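Local atomic coordinates of tyrosyl-tRNA synthetase (Archaeoglobus fulgidus, PDB entry 2CYB), a protein that probably activates tyrosine with ATP and transfers it to the acceptor end of tRNA(Tyr), as a homodimeric class I synthetase. Residues 10-15 with 52-57; 176-181 with 201-206. All blocks are in the same frame, centred on the assembly; numbering follows the deposited sequence.

Contact 1. Residues 10-15 with 52-57; sequences ITRNAE and TVQKLM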
ATOM      1  N   ILE A  10     -25.199 -25.440  -5.115  1.00 39.23           N
ATOM      2  CA  ILE A  10     -24.076 -24.519  -4.975  1.00 36.31           C
ATOM      3  C   ILE A  10     -23.904 -23.664  -6.216  1.00 34.57           C
ATOM      4  O   ILE A  10     -23.682 -22.459  -6.125  1.00 42.41           O
ATOM      5  CB  ILE A  10     -22.741 -25.273  -4.720  1.00 33.72           C
ATOM      6  CG1 ILE A  10     -22.758 -25.921  -3.334  1.00 37.97           C
ATOM      7  CG2 ILE A  10     -21.566 -24.302  -4.818  1.00 36.64           C
ATOM      8  CD1 ILE A  10     -21.552 -26.784  -3.049  1.00 47.05           C
ATOM      9  N   THR A  11     -24.025 -24.278  -7.383  1.00 32.99           N
ATOM     10  CA  THR A  11     -23.830 -23.530  -8.612  1.00 33.88           C
ATOM     11  C   THR A  11     -25.069 -22.837  -9.144  1.00 30.73           C
ATOM     12  O   THR A  11     -24.994 -22.135 -10.152  1.00 37.38           O
ATOM     13  CB  THR A  11     -23.266 -24.431  -9.706  1.00 41.26           C
ATOM     14  OG1 THR A  11     -24.152 -25.535  -9.918  1.00 46.32           O
ATOM     15  CG2 THR A  11     -21.908 -24.959  -9.294  1.00 40.86           C
ATOM     16  N   ARG A  12     -26.201 -23.025  -8.474  1.00 39.19           N
ATOM     17  CA  ARG A  12     -27.444 -22.397  -8.916  1.00 35.66           C
ATOM     18  C   ARG A  12     -27.277 -20.885  -8.955  1.00 38.90           C
ATOM     19  O   ARG A  12     -26.833 -20.269  -7.979  1.00 30.07           O
ATOM     20  CB  ARG A  12     -28.601 -22.745  -7.974  1.00 36.37           C
ATOM     21  CG  ARG A  12     -29.939 -22.106  -8.379  1.00 36.25           C
ATOM     22  CD  ARG A  12     -31.080 -22.554  -7.466  1.00 42.92           C
ATOM     23  NE  ARG A  12     -30.948 -22.044  -6.102  1.00 40.16           N
ATOM     24  CZ  ARG A  12     -31.698 -22.445  -5.080  1.00 45.25           C
ATOM     25  NH1 ARG A  12     -31.519 -21.928  -3.867  1.00 39.08           N
ATOM     26  NH2 ARG A  12     -32.627 -23.376  -5.264  1.00 40.24           N
ATOM     27  N   ASN A  13     -27.631 -20.303 -10.094  1.00 32.86           N
ATOM     28  CA  ASN A  13     -27.546 -18.867 -10.288  1.00 35.51           C
ATOM     29  C   ASN A  13     -26.136 -18.301 -10.203  1.00 37.49           C
ATOM     30  O   ASN A  13     -25.954 -17.100 -10.017  1.00 41.32           O
ATOM     31  CB  ASN A  13     -28.452 -18.149  -9.291  1.00 28.79           C
ATOM     32  CG  ASN A  13     -29.929 -18.323  -9.622  1.00 25.74           C
ATOM     33  OD1 ASN A  13     -30.286 -18.573 -10.774  1.00 34.39           O
ATOM     34  ND2 ASN A  13     -30.784 -18.178  -8.623  1.00 35.00           N
ATOM     35  N   ALA A  14     -25.138 -19.164 -10.326  1.00 32.89           N
ATOM     36  CA  ALA A  14     -23.760 -18.697 -10.302  1.00 37.05           C
ATOM     37  C   ALA A  14     -23.393 -18.430 -11.749  1.00 33.85           C
ATOM     38  O   ALA A  14     -23.790 -19.175 -12.643  1.00 37.31           O
ATOM     39  CB  ALA A  14     -22.835 -19.760  -9.718  1.00 32.38           C
ATOM     40  N   GLU A  15     -22.645 -17.365 -11.993  1.00 31.67           N
ATOM     41  CA  GLU A  15     -22.243 -17.055 -13.354  1.00 31.35           C
ATOM     42  C   GLU A  15     -20.993 -17.835 -13.742  1.00 39.85           C
ATOM     43  O   GLU A  15     -20.810 -18.209 -14.902  1.00 39.91           O
ATOM     44  CB  GLU A  15     -21.979 -15.555 -13.501  1.00 39.49           C
ATOM     45  CG  GLU A  15     -21.458 -15.162 -14.875  1.00 43.84           C
ATOM     46  CD  GLU A  15     -21.358 -13.664 -15.063  1.00 53.92           C
ATOM     47  OE1 GLU A  15     -20.781 -13.233 -16.084  1.00 54.19           O
ATOM     48  OE2 GLU A  15     -21.857 -12.918 -14.195  1.00 58.08           O
ATOM     49  N   THR A  52     -25.457 -12.259  -3.041  1.00 38.52           N
ATOM     50  CA  THR A  52     -24.405 -13.076  -2.453  1.00 34.70           C
ATOM     51  C   THR A  52     -24.842 -13.687  -1.132  1.00 31.82           C
ATOM     52  O   THR A  52     -24.353 -14.746  -0.741  1.00 37.14           O
ATOM     53  CB  THR A  52     -23.093 -12.265  -2.258  1.00 35.02           C
ATOM     54  OG1 THR A  52     -23.366 -11.047  -1.554  1.00 35.64           O
ATOM     55  CG2 THR A  52     -22.461 -11.947  -3.610  1.00 42.07           C
ATOM     56  N   VAL A  53     -25.766 -13.030  -0.443  1.00 33.37           N
ATOM     57  CA  VAL A  53     -26.258 -13.572   0.817  1.00 39.80           C
ATOM     58  C   VAL A  53     -27.006 -14.871   0.529  1.00 41.84           C
ATOM     59  O   VAL A  53     -26.823 -15.875   1.227  1.00 36.65           O
ATOM     60  CB  VAL A  53     -27.197 -12.581   1.527  1.00 43.18           C
ATOM     61  CG1 VAL A  53     -28.005 -13.298   2.598  1.00 43.46           C
ATOM     62  CG2 VAL A  53     -26.377 -11.460   2.161  1.00 41.92           C
ATOM     63  N   GLN A  54     -27.834 -14.854  -0.511  1.00 42.08           N
ATOM     64  CA  GLN A  54     -28.602 -16.039  -0.885  1.00 42.94           C
ATOM     65  C   GLN A  54     -27.663 -17.183  -1.244  1.00 39.67           C
ATOM     66  O   GLN A  54     -27.934 -18.336  -0.914  1.00 36.79           O
ATOM     67  CB  GLN A  54     -29.537 -15.730  -2.067  1.00 33.74           C
ATOM     68  CG  GLN A  54     -30.314 -16.949  -2.599  1.00 37.86           C
ATOM     69  CD  GLN A  54     -31.275 -17.539  -1.580  1.00 38.69           C
ATOM     70  OE1 GLN A  54     -31.263 -18.744  -1.325  1.00 41.35           O
ATOM     71  NE2 GLN A  54     -32.119 -16.695  -1.001  1.00 42.76           N
ATOM     72  N   LYS A  55     -26.552 -16.869  -1.905  1.00 37.26           N
ATOM     73  CA  LYS A  55     -25.603 -17.908  -2.273  1.00 35.58           C
ATOM     74  C   LYS A  55     -24.969 -18.505  -1.018  1.00 39.64           C
ATOM     75  O   LYS A  55     -24.712 -19.707  -0.962  1.00 33.99           O
ATOM     76  CB  LYS A  55     -24.534 -17.351  -3.218  1.00 31.63           C
ATOM     77  CG  LYS A  55     -23.515 -18.380  -3.687  1.00 40.76           C
ATOM     78  CD  LYS A  55     -24.176 -19.688  -4.136  1.00 45.82           C
ATOM     79  CE  LYS A  55     -25.150 -19.489  -5.293  1.00 37.91           C
ATOM     80  NZ  LYS A  55     -25.887 -20.753  -5.625  1.00 39.98           N
ATOM     81  N   LEU A  56     -24.724 -17.675  -0.005  1.00 33.38           N
ATOM     82  CA  LEU A  56     -24.152 -18.185   1.238  1.00 36.47           C
ATOM     83  C   LEU A  56     -25.148 -19.131   1.911  1.00 37.69           C
ATOM     84  O   LEU A  56     -24.748 -20.133   2.501  1.00 32.49           O
ATOM     85  CB  LEU A  56     -23.783 -17.041   2.192  1.00 39.22           C
ATOM     86  CG  LEU A  56     -22.499 -16.267   1.860  1.00 40.64           C
ATOM     87  CD1 LEU A  56     -22.261 -15.196   2.910  1.00 39.47           C
ATOM     88  CD2 LEU A  56     -21.308 -17.223   1.811  1.00 36.10           C
ATOM     89  N   MET A  57     -26.439 -18.815   1.823  1.00 39.34           N
ATOM     90  CA  MET A  57     -27.464 -19.672   2.419  1.00 41.32           C
ATOM     91  C   MET A  57     -27.543 -20.986   1.648  1.00 37.90           C
ATOM     92  O   MET A  57     -27.788 -22.038   2.233  1.00 37.95           O
ATOM     93  CB  MET A  57     -28.828 -18.972   2.433  1.00 45.14           C
ATOM     94  CG  MET A  57     -28.903 -17.826   3.432  1.00 48.34           C
ATOM     95  SD  MET A  57     -30.547 -17.099   3.600  1.00 63.06           S
ATOM     96  CE  MET A  57     -31.202 -18.082   4.931  1.00 65.85           C
TER
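At the type II beta turn from Thr11 to Ala14, beside helix 3-11, a lysine reaching across from helix 47-61 of the Rossmann-type domain binds two backbone carbonyls, those of Ile10 and Arg12. Lys55 NZ donates to Arg12 O at 2.6 Å and to Ile10 O at 2.8 Å, and the two bonds differ in kind. At Arg12 the ammonium lies in the carbonyl plane, on a lone pair, with a C=O...N angle of 139°; at Ile10 it sits above the carbonyl plane. The lysine leaves its helix with CG anti to the backbone N (chi1 -178°), and bends at chi2 and chi3 then carry NZ to the carbonyls, with the CE methylene carbon 3.3 Å from Arg12 O. Two carbonyl oxygens and the carboxylate of Asp58, which forms a salt bridge to the same nitrogen, probably favour the positive charge here. The guanidinium of Arg12 also pairs with Asp58, through NH1, so one carboxylate serves two cations whose Arg12 NE and Lys55 NZ are 5.2 Å apart. Replacing Lys55 by a methionine would probably leave the carbonyls of Ile10 and Arg12 without this donor and take one cationic partner from Asp58. Beside this polar link, Ile10 makes apolar contacts with Leu23 and Ile27 of helix 20-28, and Leu202 of strand 200-204 touches both Ile10 and the lysine chain. Arg12 and Asn13 rest on Pro261 of helix 250-263, where Asn13 ND2 is also bonded to Lys256 O.

Contact 2. Residues 176-181 with 201-206; sequences GGIDQR and CLHTPI. With TYR (tyrosine), chain C.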
ATOM      1  N   GLY A 176     -18.234 -14.207  -4.504  1.00 27.03           N
ATOM      2  CA  GLY A 176     -18.360 -12.779  -4.737  1.00 29.02           C
ATOM      3  C   GLY A 176     -18.938 -12.494  -6.104  1.00 29.33           C
ATOM      4  O   GLY A 176     -19.069 -13.400  -6.929  1.00 25.38           O
ATOM      5  N   GLY A 177     -19.307 -11.241  -6.343  1.00 27.23           N
ATOM      6  CA  GLY A 177     -19.830 -10.896  -7.645  1.00 27.21           C
ATOM      7  C   GLY A 177     -18.711 -11.095  -8.653  1.00 30.17           C
ATOM      8  O   GLY A 177     -17.533 -11.126  -8.292  1.00 28.41           O
ATOM      9  N   ILE A 178     -19.077 -11.227  -9.921  1.00 29.50           N
ATOM     10  CA  ILE A 178     -18.106 -11.423 -10.984  1.00 30.84           C
ATOM     11  C   ILE A 178     -17.150 -10.226 -11.095  1.00 27.72           C
ATOM     12  O   ILE A 178     -16.097 -10.321 -11.724  1.00 29.01           O
ATOM     13  CB  ILE A 178     -18.833 -11.662 -12.337  1.00 32.14           C
ATOM     14  CG1 ILE A 178     -17.833 -12.085 -13.409  1.00 39.29           C
ATOM     15  CG2 ILE A 178     -19.560 -10.413 -12.763  1.00 35.49           C
ATOM     16  CD1 ILE A 178     -17.411 -13.528 -13.308  1.00 38.95           C
ATOM     17  N   ASP A 179     -17.507  -9.095 -10.488  1.00 27.94           N
ATOM     18  CA  ASP A 179     -16.607  -7.950 -10.541  1.00 29.21           C
ATOM     19  C   ASP A 179     -15.409  -8.135  -9.604  1.00 22.86           C
ATOM     20  O   ASP A 179     -14.490  -7.321  -9.597  1.00 29.29           O
ATOM     21  CB  ASP A 179     -17.343  -6.638 -10.241  1.00 30.70           C
ATOM     22  CG  ASP A 179     -18.157  -6.678  -8.965  1.00 35.82           C
ATOM     23  OD1 ASP A 179     -18.233  -7.732  -8.293  1.00 34.91           O
ATOM     24  OD2 ASP A 179     -18.744  -5.623  -8.639  1.00 39.29           O
ATOM     25  N   GLN A 180     -15.415  -9.220  -8.837  1.00 24.70           N
ATOM     26  CA  GLN A 180     -14.302  -9.522  -7.926  1.00 24.81           C
ATOM     27  C   GLN A 180     -13.360 -10.507  -8.629  1.00 32.64           C
ATOM     28  O   GLN A 180     -12.351 -10.927  -8.060  1.00 29.21           O
ATOM     29  CB  GLN A 180     -14.798 -10.199  -6.639  1.00 25.44           C
ATOM     30  CG  GLN A 180     -15.911  -9.474  -5.889  1.00 25.52           C
ATOM     31  CD  GLN A 180     -15.526  -8.062  -5.512  1.00 30.99           C
ATOM     32  OE1 GLN A 180     -14.506  -7.840  -4.856  1.00 28.98           O
ATOM     33  NE2 GLN A 180     -16.339  -7.096  -5.925  1.00 26.27           N
ATOM     34  N   ARG A 181     -13.686 -10.866  -9.870  1.00 25.86           N
ATOM     35  CA  ARG A 181     -12.899 -11.859 -10.601  1.00 29.41           C
ATOM     36  C   ARG A 181     -11.399 -11.623 -10.678  1.00 27.44           C
ATOM     37  O   ARG A 181     -10.615 -12.534 -10.408  1.00 29.64           O
ATOM     38  CB  ARG A 181     -13.454 -12.048 -12.022  1.00 35.57           C
ATOM     39  CG  ARG A 181     -12.939 -13.315 -12.699  1.00 46.78           C
ATOM     40  CD  ARG A 181     -13.507 -13.525 -14.107  1.00 46.82           C
ATOM     41  NE  ARG A 181     -13.199 -14.869 -14.596  1.00 53.38           N
ATOM     42  CZ  ARG A 181     -11.969 -15.344 -14.770  1.00 58.49           C
ATOM     43  NH1 ARG A 181     -10.913 -14.587 -14.504  1.00 62.25           N
ATOM     44  NH2 ARG A 181     -11.792 -16.589 -15.192  1.00 62.59           N
ATOM     45  N   CYS A 201     -13.214 -20.396  -6.484  1.00 32.97           N
ATOM     46  CA  CYS A 201     -14.020 -19.182  -6.516  1.00 34.30           C
ATOM     47  C   CYS A 201     -15.380 -19.398  -7.180  1.00 37.01           C
ATOM     48  O   CYS A 201     -15.487 -20.095  -8.192  1.00 37.48           O
ATOM     49  CB  CYS A 201     -13.261 -18.080  -7.252  1.00 31.36           C
ATOM     50  SG  CYS A 201     -11.612 -17.771  -6.560  1.00 36.39           S
ATOM     51  N   LEU A 202     -16.413 -18.804  -6.591  1.00 33.36           N
ATOM     52  CA  LEU A 202     -17.767 -18.892  -7.131  1.00 32.46           C
ATOM     53  C   LEU A 202     -18.232 -17.461  -7.356  1.00 33.14           C
ATOM     54  O   LEU A 202     -18.311 -16.671  -6.418  1.00 30.14           O
ATOM     55  CB  LEU A 202     -18.698 -19.600  -6.142  1.00 35.10           C
ATOM     56  CG  LEU A 202     -20.133 -19.837  -6.637  1.00 41.62           C
ATOM     57  CD1 LEU A 202     -20.754 -20.983  -5.865  1.00 39.13           C
ATOM     58  CD2 LEU A 202     -20.963 -18.569  -6.483  1.00 43.06           C
ATOM     59  N   HIS A 203     -18.536 -17.120  -8.600  1.00 32.22           N
ATOM     60  CA  HIS A 203     -18.953 -15.762  -8.914  1.00 29.59           C
ATOM     61  C   HIS A 203     -20.423 -15.631  -9.279  1.00 30.46           C
ATOM     62  O   HIS A 203     -20.959 -16.420 -10.054  1.00 33.29           O
ATOM     63  CB  HIS A 203     -18.097 -15.222 -10.048  1.00 26.18           C
ATOM     64  CG  HIS A 203     -16.636 -15.164  -9.721  1.00 32.27           C
ATOM     65  ND1 HIS A 203     -15.653 -15.475 -10.635  1.00 29.66           N
ATOM     66  CD2 HIS A 203     -15.994 -14.819  -8.580  1.00 28.60           C
ATOM     67  CE1 HIS A 203     -14.467 -15.325 -10.072  1.00 34.60           C
ATOM     68  NE2 HIS A 203     -14.647 -14.928  -8.827  1.00 32.58           N
ATOM     69  N   THR A 204     -21.068 -14.621  -8.712  1.00 32.11           N
ATOM     70  CA  THR A 204     -22.474 -14.366  -8.994  1.00 32.79           C
ATOM     71  C   THR A 204     -22.544 -13.250 -10.030  1.00 31.07           C
ATOM     72  O   THR A 204     -21.634 -12.428 -10.141  1.00 27.78           O
ATOM     73  CB  THR A 204     -23.215 -13.927  -7.729  1.00 31.02           C
ATOM     74  OG1 THR A 204     -22.537 -12.807  -7.147  1.00 36.01           O
ATOM     75  CG2 THR A 204     -23.256 -15.062  -6.717  1.00 36.76           C
ATOM     76  N   PRO A 205     -23.620 -13.215 -10.823  1.00 30.81           N
ATOM     77  CA  PRO A 205     -23.718 -12.156 -11.828  1.00 31.24           C
ATOM     78  C   PRO A 205     -23.952 -10.792 -11.191  1.00 26.97           C
ATOM     79  O   PRO A 205     -24.408 -10.700 -10.052  1.00 31.55           O
ATOM     80  CB  PRO A 205     -24.897 -12.608 -12.691  1.00 36.68           C
ATOM     81  CG  PRO A 205     -25.758 -13.362 -11.723  1.00 32.73           C
ATOM     82  CD  PRO A 205     -24.753 -14.152 -10.917  1.00 32.67           C
ATOM     83  N   ILE A 206     -23.623  -9.735 -11.919  1.00 31.86           N
ATOM     84  CA  ILE A 206     -23.838  -8.382 -11.415  1.00 36.96           C
ATOM     85  C   ILE A 206     -25.260  -7.959 -11.794  1.00 43.66           C
ATOM     86  O   ILE A 206     -25.619  -7.961 -12.968  1.00 47.34           O
ATOM     87  CB  ILE A 206     -22.833  -7.390 -12.034  1.00 40.65           C
ATOM     88  CG1 ILE A 206     -21.402  -7.799 -11.666  1.00 42.47           C
ATOM     89  CG2 ILE A 206     -23.142  -5.979 -11.563  1.00 35.65           C
ATOM     90  CD1 ILE A 206     -21.162  -7.963 -10.178  1.00 41.59           C
TER
HETATM   91  N   TYR C 401     -14.233  -6.225  -2.687  1.00 23.64           N
HETATM   92  CA  TYR C 401     -15.574  -6.571  -2.154  1.00 24.29           C
HETATM   93  C   TYR C 401     -16.655  -5.685  -2.769  1.00 28.77           C
HETATM   94  O   TYR C 401     -17.829  -5.867  -2.409  1.00 29.21           O
HETATM   95  CB  TYR C 401     -15.564  -6.435  -0.628  1.00 27.15           C
HETATM   96  CG  TYR C 401     -14.589  -7.395   0.009  1.00 24.91           C
HETATM   97  CD1 TYR C 401     -13.564  -6.943   0.842  1.00 25.85           C
HETATM   98  CD2 TYR C 401     -14.694  -8.770  -0.232  1.00 22.90           C
HETATM   99  CE1 TYR C 401     -12.663  -7.849   1.429  1.00 23.28           C
HETATM  100  CE2 TYR C 401     -13.812  -9.671   0.338  1.00 26.77           C
HETATM  101  CZ  TYR C 401     -12.800  -9.209   1.170  1.00 28.99           C
HETATM  102  OH  TYR C 401     -11.947 -10.118   1.745  1.00 25.54           O
HETATM  103  OXT TYR C 401     -16.314  -4.832  -3.615  1.00 29.79           O
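Gln180 meets the bound tyrosine with both ends of its amide: OE1 accepts from the ligand's N at 2.7 Å, while NE2 gives a weak bond to the ligand's OXT. Behind it, NE2 also donates to Asp179 OD1 at 3.1 Å, from above the carboxylate plane, and Gln162 donates to OE1, so the amide's orientation is probably held by these bonds together. Ile206 CD1 packs 3.5 Å from CG of Asp179, and Ile206 CG1 presses tightly on Ile178 CG2 at 3.4 Å. The 3-10 turn that carries the glutamine follows strand 173-177, which pairs in parallel with 200-204 in a beta-alpha-beta unit through helix 181-190 of the Rossmann fold. Gly176 N bonds to Leu202 O, Thr204 N to Gly176 O at 2.9 Å, and Ile178 N to Thr204 O at 2.8 Å. A beta carbon on Gly177 would probably clash with Asp179 OD1 and lie tight against Ile206 CD1. Farther out, Ile178 CD1 touches CB and ND1 of His203, the two side chains crossing at about a right angle, and His203 CE1 lies 3.6 Å from Arg181 CG; Glu16 binds both His203 ND1 and Arg181 NE. With its carbonyl toward the ligand's amino group and its NH2 toward the carboxylate, Gln180 is matched to the backbone end of a free amino acid.

The two contacts come in series along the chain, residues 10-15 with 52-57 closing before 176-181 with 201-206 opens, yet their centres are only 10 Å apart. Strand 200-204 is what they share: it belongs to contact 2, and on its other edge it runs antiparallel to strand 16-18, which follows directly on segment 10-15. Glu15 N probably bonds to His203 O at 2.7 Å, and Asn13 O packs on Pro205 CD. Contact 1 thus fastens the N-terminal helix and turn to helix 47-61 beside the sheet, whereas contact 2 joins the strands of a beta-alpha-beta unit and reaches the bound tyrosine, about 13 Å from the side chain of Lys55.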